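Local coordinates for protein MgGH51 (Meripilus giganteus, PDB 6ZPV) that probably releases terminal alpha-L-arabinofuranosyl residues from arabinose-containing polysaccharides, as a fungal GH51 alpha-L-arabinofuranosidase, at residues A[84-87]-A[93-96]; A[192-197]-A[250-255]; A[178-183]-A[188-193]; A[200-205]-A[213-218]. One frame throughout, in Å; residues are numbered along the deposited sequence.

Contact 1 of 4, residues A[84-87]-A[93-96]; sequences FSVP and RVGF
Phe84 reaches across to three consecutive residues of 93-96, and its ring carries most of the contact. With CG anti to the backbone N (chi1 165°), the ring leaves its own strand and stands against the other. Phe96 meets it first: the two rings form a T-shaped (edge-to-face) pair, the CD2-CE2 edge of Phe96 directed at one face of Phe84, with planes at 69° and centroids 5.5 Å apart. The far end of the Phe84 ring reaches the backbone at Gly95, where Phe84 CE1 lies 3.5 Å from Gly95 CA. Glycine suits this place because the backbone here is fully stretched, with phi near 166°, a conformation that residues with a CB seldom adopt. Beyond it, Phe84 CZ comes within 3.8 Å of Val94 O. A serine in place of Phe84 would probably leave the edge of Phe96 without the face it packs on and open a gap above Gly95.

The two strands belong to different layers of a beta sandwich: 80-85 pairs with 189-198 in one antiparallel sheet, and 93-98 pairs with 174-181 in the other. These side chains therefore fill the interior between the sheets, where aromatic and branched aliphatic residues exclude water. Ser85, next along the chain, turns the other way. Val86 follows, already past the end of the strand, and comes back to the contact with a methyl-to-methyl touch, Val86 CG2 to Val94 CG1 at 3.8 Å. Val94 CG1 also lies 4.2 Å from Phe84 CZ, so it bridges the ring and Val86.

Contact 2 of 4, residues A[192-197]-A[250-255]; sequences FAMFSL and SLLDRP
Met194 touches two consecutive leucines, Leu251 and Leu252, and the contact between the segments is wholly apolar. Its CG lies against the branched end of Leu252, with Met194 CG 4.1 Å from Leu252 CD2, while further out Met194 SD sits 4.1 Å from Leu251 CB. The terminal methyl, Met194 CE, then reaches Leu251 CD1 at 4.2 Å. The thioether chain can serve both leucines because it bends about the CB-CG bond (chi2 54°) and again about CG-SD, and crosses Leu251 at about a right angle. An alanine at Met194 is likely to leave a gap facing both leucines, since every atom that touches them lies beyond CB.

Within 250-255, Ser250 OG accepts from Leu252 N at 3.0 Å, an ST turn that leads into the short 3-10 turn 251-253 presenting the leucines. The other methyl of Leu251, CD2, lies over the centre of one face of the Arg254 guanidinium, a flat group that pairs with Glu273 of helix 271-281.

Met194, on strand 189-198 of the beta sandwich, also packs on Phe117 of strand 112-119; the leucines' loop follows strand 224-227 of the parallel (beta/alpha)8 barrel, the catalytic domain in GH51 enzymes, so the contact joins sandwich to barrel.

Contact 3 of 4, residues A[178-183]-A[188-193]; sequences VTIDGA and QTINFA
Val178 meets Phe192, and Ile180 meets Ile190, in two side-chain pairs that span the space between strands 174-181 and 189-198. In the first, Val178 CG1 lies 4.3 Å from Phe192 CZ, a methyl approaching the far end of the ring obliquely. In the second, the ends of two isoleucines meet, Ile180 CD1 to Ile190 CD1 at 4.4 Å. Both are light touches between the ends of side chains: the nearest backbone pair, Val178 CA and Phe192 CA, is 10.5 Å apart, as expected of strands in facing sheets of a beta sandwich.

Neighbours in both layers steady each partner. Within one layer, Ile190 CG2 stands 3.6 Å above the plane of the Phe192 ring, offset toward its rim, so successive inward residues of one strand support each other; Phe192 also packs on Phe118, and in the other layer Val178 rests on Leu130. Across the layers, Phe192 meets Phe96 edge-to-face and Ile180 rests on Phe84. Alternation along the strands sends the intervening Thr179 and Asn191 away from this interior, and Asn191 ND2 is hydrogen-bonded to Asp70 OD2.

Farther out, where the chain leaves strand 174-181, Asp181 OD1 accepts from Ala183 N at 2.9 Å. This is an Asx turn, and the same oxygen also accepts from Ala184 N, so two backbone N-H groups converge on one carboxylate oxygen at the start of the short connection to 188-193.

With only hydrocarbon meeting hydrocarbon, the attraction is dispersion and the exclusion of water; the shapes of the side chains, not directed bonds, hold the two layers in position here.

Contact 4 of 4, residues A[200-205]-A[213-218]; sequences PTFKNR and IAETLA
Phe202 lays its ring against Ala214 in a CH-pi contact, at a place where the connection after the beta sandwich strand 189-198 packs against helix 211-219, which follows it. The tight part is a single methyl on a ring face. Ala214 CB is 3.8 Å from the centroid of the Phe202 ring and 21° off the ring normal, displaced toward the CG side. Alanine suits the helix position because its short side chain allows the ring to lie close to the helix surface, and Phe277 of helix 271-281 packs on the same residue. Phe202 is brought there by its chi1 of -177°, which sets CG anti to the backbone N and turns the ring toward the helix.

The looser side lies one residue further along the helix. Exposed Glu215 adds only its aliphatic part, Glu215 CG at 4.2 Å from Phe202 CE1, and its extended chain carries the carboxylate onward. On the opposite face of the Phe202 ring, Lys203 CG stands 3.8 Å above the plane, the methylene of another exposed residue. The turn bearing the ring is closed by backbone bonds, among them Asn204 N to Thr201 O, and by the Thr201 hydroxyl: Thr201 OG1 donates to Arg205 O at 2.7 Å, approaching from above the carbonyl plane.

Contacts 1 and 3 are the buried pair, with centres 5 Å apart, and both bridge the same two sheets of the beta sandwich. Contact 1 does so mainly through aromatic rings, contact 3 through a valine on a phenylalanine ring and an isoleucine pair, at longer distances. Strand 189-198 then carries on into contact 2, which shares Phe192 and Ala193 with contact 3 and touches contact 1 where Phe96 meets Phe195. There the packing leaves the sandwich interior for a bent methionine side chain against partly exposed leucines. Contact 4, about 20 Å from contact 1 at the nearest atoms, lies nearest the centre of the chain, yet has a solvent side, with charged residues contributing only methylenes beside a ring.

Contact 1 of 4, residues A[84-87]-A[93-96]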
# COMPACT_ATOMS: atom_id res chain seq x y z
N PHE A 84 -22.64 23.03 -13.01
CA PHE A 84 -22.34 24.32 -12.35
C PHE A 84 -23.15 25.43 -12.98
O PHE A 84 -23.07 25.66 -14.16
CB PHE A 84 -20.84 24.61 -12.50
CG PHE A 84 -20.42 26.03 -12.20
CD1 PHE A 84 -20.50 26.56 -10.92
CD2 PHE A 84 -19.98 26.85 -13.21
CE1 PHE A 84 -20.12 27.86 -10.67
CE2 PHE A 84 -19.57 28.16 -12.95
CZ PHE A 84 -19.62 28.65 -11.66
N SER A 85 -23.93 26.13 -12.17
CA SER A 85 -24.76 27.25 -12.67
C SER A 85 -24.50 28.50 -11.82
O SER A 85 -24.38 28.39 -10.58
CB SER A 85 -26.22 26.90 -12.67
OG SER A 85 -26.47 25.81 -13.55
N VAL A 86 -24.49 29.65 -12.44
CA VAL A 86 -24.35 30.95 -11.78
C VAL A 86 -25.72 31.65 -11.89
O VAL A 86 -26.22 31.86 -12.99
CB VAL A 86 -23.29 31.82 -12.45
CG1 VAL A 86 -23.18 33.16 -11.76
CG2 VAL A 86 -21.94 31.10 -12.49
N PRO A 87 -26.37 31.99 -10.76
CA PRO A 87 -27.63 32.71 -10.84
C PRO A 87 -27.50 34.03 -11.60
O PRO A 87 -26.43 34.63 -11.70
CB PRO A 87 -27.95 32.98 -9.38
CG PRO A 87 -27.32 31.80 -8.65
CD PRO A 87 -26.00 31.64 -9.38
N ARG A 93 -16.07 36.43 -7.67
CA ARG A 93 -15.72 35.03 -8.02
C ARG A 93 -16.89 34.13 -7.66
O ARG A 93 -17.48 34.21 -6.57
CB ARG A 93 -14.42 34.66 -7.29
CG ARG A 93 -14.48 34.55 -5.78
CD ARG A 93 -13.13 34.48 -5.09
NE ARG A 93 -12.30 33.36 -5.49
CZ ARG A 93 -11.99 32.29 -4.77
NH1 ARG A 93 -12.49 32.06 -3.59
NH2 ARG A 93 -11.10 31.45 -5.25
N VAL A 94 -17.18 33.22 -8.55
CA VAL A 94 -18.28 32.22 -8.38
C VAL A 94 -17.72 30.91 -8.90
O VAL A 94 -17.09 30.90 -9.97
CB VAL A 94 -19.59 32.69 -9.07
CG1 VAL A 94 -20.68 31.63 -8.91
CG2 VAL A 94 -20.09 34.06 -8.55
N GLY A 95 -17.96 29.79 -8.23
CA GLY A 95 -17.35 28.54 -8.62
C GLY A 95 -17.49 27.53 -7.55
O GLY A 95 -18.56 27.42 -6.94
N PHE A 96 -16.43 26.74 -7.33
CA PHE A 96 -16.53 25.62 -6.38
C PHE A 96 -15.12 25.23 -5.94
O PHE A 96 -14.13 25.53 -6.60
CB PHE A 96 -17.31 24.45 -7.00
CG PHE A 96 -16.86 24.12 -8.40
CD1 PHE A 96 -15.84 23.22 -8.65
CD2 PHE A 96 -17.52 24.68 -9.51
CE1 PHE A 96 -15.46 22.95 -9.94
CE2 PHE A 96 -17.11 24.41 -10.79
CZ PHE A 96 -16.08 23.54 -11.00

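Contact 2 of 4, residues A[192-197]-A[250-255]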
# COMPACT_ATOMS: atom_id res chain seq x y z
N PHE A 192 -18.89 19.96 -16.04
CA PHE A 192 -17.49 19.59 -15.82
C PHE A 192 -17.35 18.11 -15.58
O PHE A 192 -18.29 17.49 -15.01
CB PHE A 192 -16.91 20.34 -14.61
CG PHE A 192 -16.76 21.84 -14.74
CD1 PHE A 192 -15.59 22.35 -15.23
CD2 PHE A 192 -17.78 22.72 -14.33
CE1 PHE A 192 -15.43 23.73 -15.33
CE2 PHE A 192 -17.58 24.08 -14.43
CZ PHE A 192 -16.42 24.58 -14.92
N ALA A 193 -16.20 17.56 -15.89
CA ALA A 193 -15.94 16.15 -15.62
C ALA A 193 -14.44 15.95 -15.46
O ALA A 193 -13.65 16.77 -15.94
CB ALA A 193 -16.49 15.25 -16.74
N MET A 194 -14.08 14.81 -14.86
CA MET A 194 -12.68 14.33 -14.87
C MET A 194 -11.72 15.45 -14.46
O MET A 194 -10.80 15.82 -15.19
CB MET A 194 -12.33 13.73 -16.24
CG MET A 194 -11.05 12.96 -16.34
SD MET A 194 -10.83 11.60 -15.15
CE MET A 194 -9.65 12.34 -14.00
N PHE A 195 -11.86 15.89 -13.22
CA PHE A 195 -10.89 16.83 -12.62
C PHE A 195 -9.66 16.10 -12.14
O PHE A 195 -9.72 14.92 -11.77
CB PHE A 195 -11.54 17.49 -11.41
CG PHE A 195 -12.72 18.39 -11.68
CD1 PHE A 195 -12.52 19.75 -11.90
CD2 PHE A 195 -14.02 17.93 -11.64
CE1 PHE A 195 -13.59 20.64 -12.06
CE2 PHE A 195 -15.09 18.82 -11.81
CZ PHE A 195 -14.88 20.16 -12.02
N SER A 196 -8.56 16.83 -12.03
CA SER A 196 -7.35 16.25 -11.44
C SER A 196 -6.41 17.35 -10.94
O SER A 196 -6.26 18.39 -11.61
CB SER A 196 -6.62 15.39 -12.47
OG SER A 196 -5.42 14.81 -11.95
N LEU A 197 -5.74 17.11 -9.82
CA LEU A 197 -4.67 17.96 -9.35
C LEU A 197 -3.55 17.09 -8.80
O LEU A 197 -3.78 16.34 -7.85
CB LEU A 197 -5.16 18.94 -8.27
CG LEU A 197 -4.10 19.93 -7.78
CD1 LEU A 197 -3.76 20.97 -8.81
CD2 LEU A 197 -4.51 20.60 -6.48
N SER A 250 -6.07 5.30 -20.55
CA SER A 250 -6.46 6.66 -20.17
C SER A 250 -7.34 6.70 -18.96
O SER A 250 -8.20 5.84 -18.81
CB SER A 250 -7.20 7.29 -21.34
OG SER A 250 -7.65 8.59 -20.98
N LEU A 251 -7.17 7.73 -18.14
CA LEU A 251 -8.12 7.91 -17.01
C LEU A 251 -9.55 8.08 -17.52
O LEU A 251 -10.50 7.73 -16.80
CB LEU A 251 -7.70 9.11 -16.15
CG LEU A 251 -6.32 9.03 -15.52
CD1 LEU A 251 -6.10 10.21 -14.63
CD2 LEU A 251 -6.09 7.73 -14.78
N LEU A 252 -9.70 8.54 -18.75
CA LEU A 252 -11.07 8.68 -19.32
C LEU A 252 -11.78 7.33 -19.46
O LEU A 252 -12.99 7.32 -19.60
CB LEU A 252 -11.02 9.40 -20.68
CG LEU A 252 -10.81 10.91 -20.60
CD1 LEU A 252 -12.05 11.62 -20.17
CD2 LEU A 252 -9.63 11.31 -19.86
N ASP A 253 -11.02 6.23 -19.48
CA ASP A 253 -11.57 4.88 -19.69
C ASP A 253 -11.58 4.05 -18.40
O ASP A 253 -11.79 2.83 -18.50
CB ASP A 253 -10.79 4.21 -20.82
CG ASP A 253 -10.99 4.96 -22.13
OD1 ASP A 253 -12.13 5.31 -22.44
OD2 ASP A 253 -9.97 5.25 -22.81
N ARG A 254 -11.29 4.62 -17.24
CA ARG A 254 -11.24 3.85 -15.98
C ARG A 254 -12.52 4.15 -15.19
O ARG A 254 -12.66 5.25 -14.64
CB ARG A 254 -10.00 4.16 -15.18
CG ARG A 254 -8.69 3.87 -15.93
CD ARG A 254 -7.49 4.06 -15.03
NE ARG A 254 -6.23 4.06 -15.78
CZ ARG A 254 -5.02 4.13 -15.21
NH1 ARG A 254 -4.91 4.05 -13.87
NH2 ARG A 254 -3.93 4.28 -15.95
N PRO A 255 -13.49 3.21 -15.12
CA PRO A 255 -14.76 3.53 -14.48
C PRO A 255 -14.71 3.64 -12.98
O PRO A 255 -15.64 4.21 -12.36
CB PRO A 255 -15.67 2.37 -14.93
CG PRO A 255 -14.69 1.21 -15.15
CD PRO A 255 -13.52 1.90 -15.78

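Contact 3 of 4, residues A[178-183]-A[188-193]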
# COMPACT_ATOMS: atom_id res chain seq x y z
N VAL A 178 -12.08 26.26 -8.68
CA VAL A 178 -12.39 26.67 -10.06
C VAL A 178 -13.36 27.83 -9.95
O VAL A 178 -14.40 27.68 -9.27
CB VAL A 178 -12.99 25.52 -10.87
CG1 VAL A 178 -13.36 25.97 -12.27
CG2 VAL A 178 -12.07 24.33 -10.89
N THR A 179 -13.08 28.96 -10.58
CA THR A 179 -14.02 30.10 -10.60
C THR A 179 -14.10 30.71 -11.99
O THR A 179 -13.14 30.69 -12.78
CB THR A 179 -13.62 31.17 -9.57
OG1 THR A 179 -12.34 31.71 -9.83
CG2 THR A 179 -13.69 30.67 -8.17
N ILE A 180 -15.22 31.40 -12.19
CA ILE A 180 -15.34 32.42 -13.27
C ILE A 180 -15.82 33.72 -12.59
O ILE A 180 -16.27 33.74 -11.43
CB ILE A 180 -16.29 31.96 -14.39
CG1 ILE A 180 -17.73 31.75 -13.91
CG2 ILE A 180 -15.76 30.75 -15.10
CD1 ILE A 180 -18.71 31.45 -15.03
N ASP A 181 -15.76 34.79 -13.34
CA ASP A 181 -16.28 36.08 -12.92
C ASP A 181 -17.80 36.00 -12.96
O ASP A 181 -18.42 35.74 -14.00
CB ASP A 181 -15.73 37.18 -13.83
CG ASP A 181 -16.14 38.56 -13.44
OD1 ASP A 181 -17.35 38.82 -13.37
OD2 ASP A 181 -15.24 39.43 -13.25
N GLY A 182 -18.44 36.22 -11.80
CA GLY A 182 -19.90 36.07 -11.68
C GLY A 182 -20.72 37.07 -12.45
O GLY A 182 -21.87 36.80 -12.79
N ALA A 183 -20.15 38.24 -12.72
CA ALA A 183 -20.85 39.23 -13.56
C ALA A 183 -20.80 38.75 -15.02
O ALA A 183 -21.86 38.70 -15.69
CB ALA A 183 -20.25 40.62 -13.39
N GLN A 188 -25.11 31.57 -16.52
CA GLN A 188 -24.47 30.49 -17.30
C GLN A 188 -24.61 29.14 -16.62
O GLN A 188 -24.58 29.08 -15.37
CB GLN A 188 -22.99 30.80 -17.54
CG GLN A 188 -22.73 32.07 -18.32
CD GLN A 188 -23.15 32.04 -19.77
OE1 GLN A 188 -23.07 30.97 -20.39
NE2 GLN A 188 -23.48 33.21 -20.29
N THR A 189 -24.57 28.08 -17.42
CA THR A 189 -24.40 26.69 -16.90
C THR A 189 -23.24 26.03 -17.66
O THR A 189 -23.15 26.16 -18.90
CB THR A 189 -25.65 25.85 -17.07
OG1 THR A 189 -26.70 26.42 -16.32
CG2 THR A 189 -25.44 24.42 -16.63
N ILE A 190 -22.32 25.42 -16.93
CA ILE A 190 -21.20 24.68 -17.51
C ILE A 190 -21.22 23.27 -16.89
O ILE A 190 -21.43 23.12 -15.67
CB ILE A 190 -19.83 25.36 -17.21
CG1 ILE A 190 -19.83 26.82 -17.70
CG2 ILE A 190 -18.72 24.57 -17.85
CD1 ILE A 190 -18.62 27.61 -17.26
N ASN A 191 -21.00 22.25 -17.71
CA ASN A 191 -20.83 20.87 -17.23
C ASN A 191 -19.31 20.59 -17.16
O ASN A 191 -18.56 20.89 -18.11
CB ASN A 191 -21.48 19.83 -18.10
CG ASN A 191 -23.00 19.80 -18.08
OD1 ASN A 191 -23.63 20.70 -17.51
ND2 ASN A 191 -23.58 18.77 -18.72
N PHE A 192 -18.89 19.96 -16.04
CA PHE A 192 -17.49 19.59 -15.82
C PHE A 192 -17.35 18.11 -15.58
O PHE A 192 -18.29 17.49 -15.01
CB PHE A 192 -16.91 20.34 -14.61
CG PHE A 192 -16.76 21.84 -14.74
CD1 PHE A 192 -15.59 22.35 -15.23
CD2 PHE A 192 -17.78 22.72 -14.33
CE1 PHE A 192 -15.43 23.73 -15.33
CE2 PHE A 192 -17.58 24.08 -14.43
CZ PHE A 192 -16.42 24.58 -14.92
N ALA A 193 -16.20 17.56 -15.89
CA ALA A 193 -15.94 16.15 -15.62
C ALA A 193 -14.44 15.95 -15.46
O ALA A 193 -13.65 16.77 -15.94
CB ALA A 193 -16.49 15.25 -16.74

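Contact 4 of 4, residues A[200-205]-A[213-218]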
# COMPACT_ATOMS: atom_id res chain seq x y z
N PRO A 200 4.24 17.33 -7.66
CA PRO A 200 5.33 16.54 -8.20
C PRO A 200 5.21 15.10 -7.71
O PRO A 200 4.87 14.88 -6.54
CB PRO A 200 6.62 17.28 -7.65
CG PRO A 200 6.13 18.68 -7.40
CD PRO A 200 4.71 18.51 -6.89
N THR A 201 5.61 14.13 -8.52
CA THR A 201 5.46 12.72 -8.16
C THR A 201 6.81 12.03 -7.93
O THR A 201 7.84 12.49 -8.43
CB THR A 201 4.65 12.01 -9.23
OG1 THR A 201 5.32 12.17 -10.47
CG2 THR A 201 3.21 12.44 -9.28
N PHE A 202 6.77 10.91 -7.25
CA PHE A 202 7.96 10.04 -7.10
C PHE A 202 8.52 9.71 -8.47
O PHE A 202 7.78 9.27 -9.38
CB PHE A 202 7.51 8.80 -6.34
CG PHE A 202 8.61 7.83 -6.01
CD1 PHE A 202 9.64 8.16 -5.13
CD2 PHE A 202 8.64 6.56 -6.58
CE1 PHE A 202 10.61 7.24 -4.80
CE2 PHE A 202 9.63 5.67 -6.22
CZ PHE A 202 10.63 5.99 -5.36
N LYS A 203 9.81 9.93 -8.65
CA LYS A 203 10.53 9.65 -9.91
C LYS A 203 9.89 10.39 -11.09
O LYS A 203 10.11 10.02 -12.24
CB LYS A 203 10.65 8.15 -10.17
CG LYS A 203 11.41 7.43 -9.09
CD LYS A 203 12.83 7.72 -8.94
CE LYS A 203 13.45 6.72 -7.98
NZ LYS A 203 14.75 7.23 -7.52
N ASN A 204 9.14 11.47 -10.82
CA ASN A 204 8.49 12.26 -11.89
C ASN A 204 7.67 11.37 -12.83
O ASN A 204 7.48 11.73 -14.00
CB ASN A 204 9.47 13.15 -12.67
CG ASN A 204 10.21 14.05 -11.72
OD1 ASN A 204 9.63 14.75 -10.88
ND2 ASN A 204 11.52 14.03 -11.84
N ARG A 205 7.04 10.34 -12.30
CA ARG A 205 6.21 9.51 -13.15
C ARG A 205 4.86 10.17 -13.39
O ARG A 205 4.20 10.65 -12.45
CB ARG A 205 5.92 8.12 -12.54
CG ARG A 205 7.21 7.29 -12.30
CD ARG A 205 8.10 7.23 -13.54
NE ARG A 205 9.24 6.42 -13.31
CZ ARG A 205 10.31 6.40 -14.08
NH1 ARG A 205 10.37 7.22 -15.13
NH2 ARG A 205 11.36 5.67 -13.73
N ILE A 213 5.46 9.30 1.00
CA ILE A 213 5.02 7.94 1.28
C ILE A 213 5.87 6.98 0.44
O ILE A 213 6.38 5.99 1.01
CB ILE A 213 3.51 7.78 1.00
CG1 ILE A 213 2.68 8.66 1.92
CG2 ILE A 213 3.15 6.32 1.08
CD1 ILE A 213 1.18 8.59 1.64
N ALA A 214 6.04 7.23 -0.85
CA ALA A 214 6.80 6.31 -1.70
C ALA A 214 8.23 6.17 -1.13
O ALA A 214 8.77 5.07 -1.10
CB ALA A 214 6.84 6.82 -3.12
N GLU A 215 8.85 7.28 -0.77
CA GLU A 215 10.22 7.24 -0.22
C GLU A 215 10.28 6.47 1.08
O GLU A 215 11.27 5.77 1.38
CB GLU A 215 10.71 8.64 -0.01
CG GLU A 215 10.97 9.45 -1.27
CD GLU A 215 11.13 10.95 -1.10
OE1 GLU A 215 11.05 11.41 0.08
OE2 GLU A 215 11.22 11.67 -2.12
N THR A 216 9.25 6.59 1.92
CA THR A 216 9.17 5.86 3.20
C THR A 216 9.10 4.36 2.93
O THR A 216 9.76 3.57 3.64
CB THR A 216 8.02 6.35 4.05
OG1 THR A 216 8.11 7.74 4.33
CG2 THR A 216 7.88 5.60 5.37
N LEU A 217 8.29 3.93 1.97
CA LEU A 217 8.23 2.51 1.63
C LEU A 217 9.59 2.06 1.15
O LEU A 217 10.06 0.98 1.56
CB LEU A 217 7.15 2.28 0.57
CG LEU A 217 5.73 2.62 1.02
CD1 LEU A 217 4.73 2.19 -0.07
CD2 LEU A 217 5.38 2.12 2.38
N ALA A 218 10.23 2.81 0.28
CA ALA A 218 11.55 2.40 -0.19
C ALA A 218 12.58 2.37 0.95
O ALA A 218 13.45 1.47 0.97
CB ALA A 218 11.99 3.29 -1.32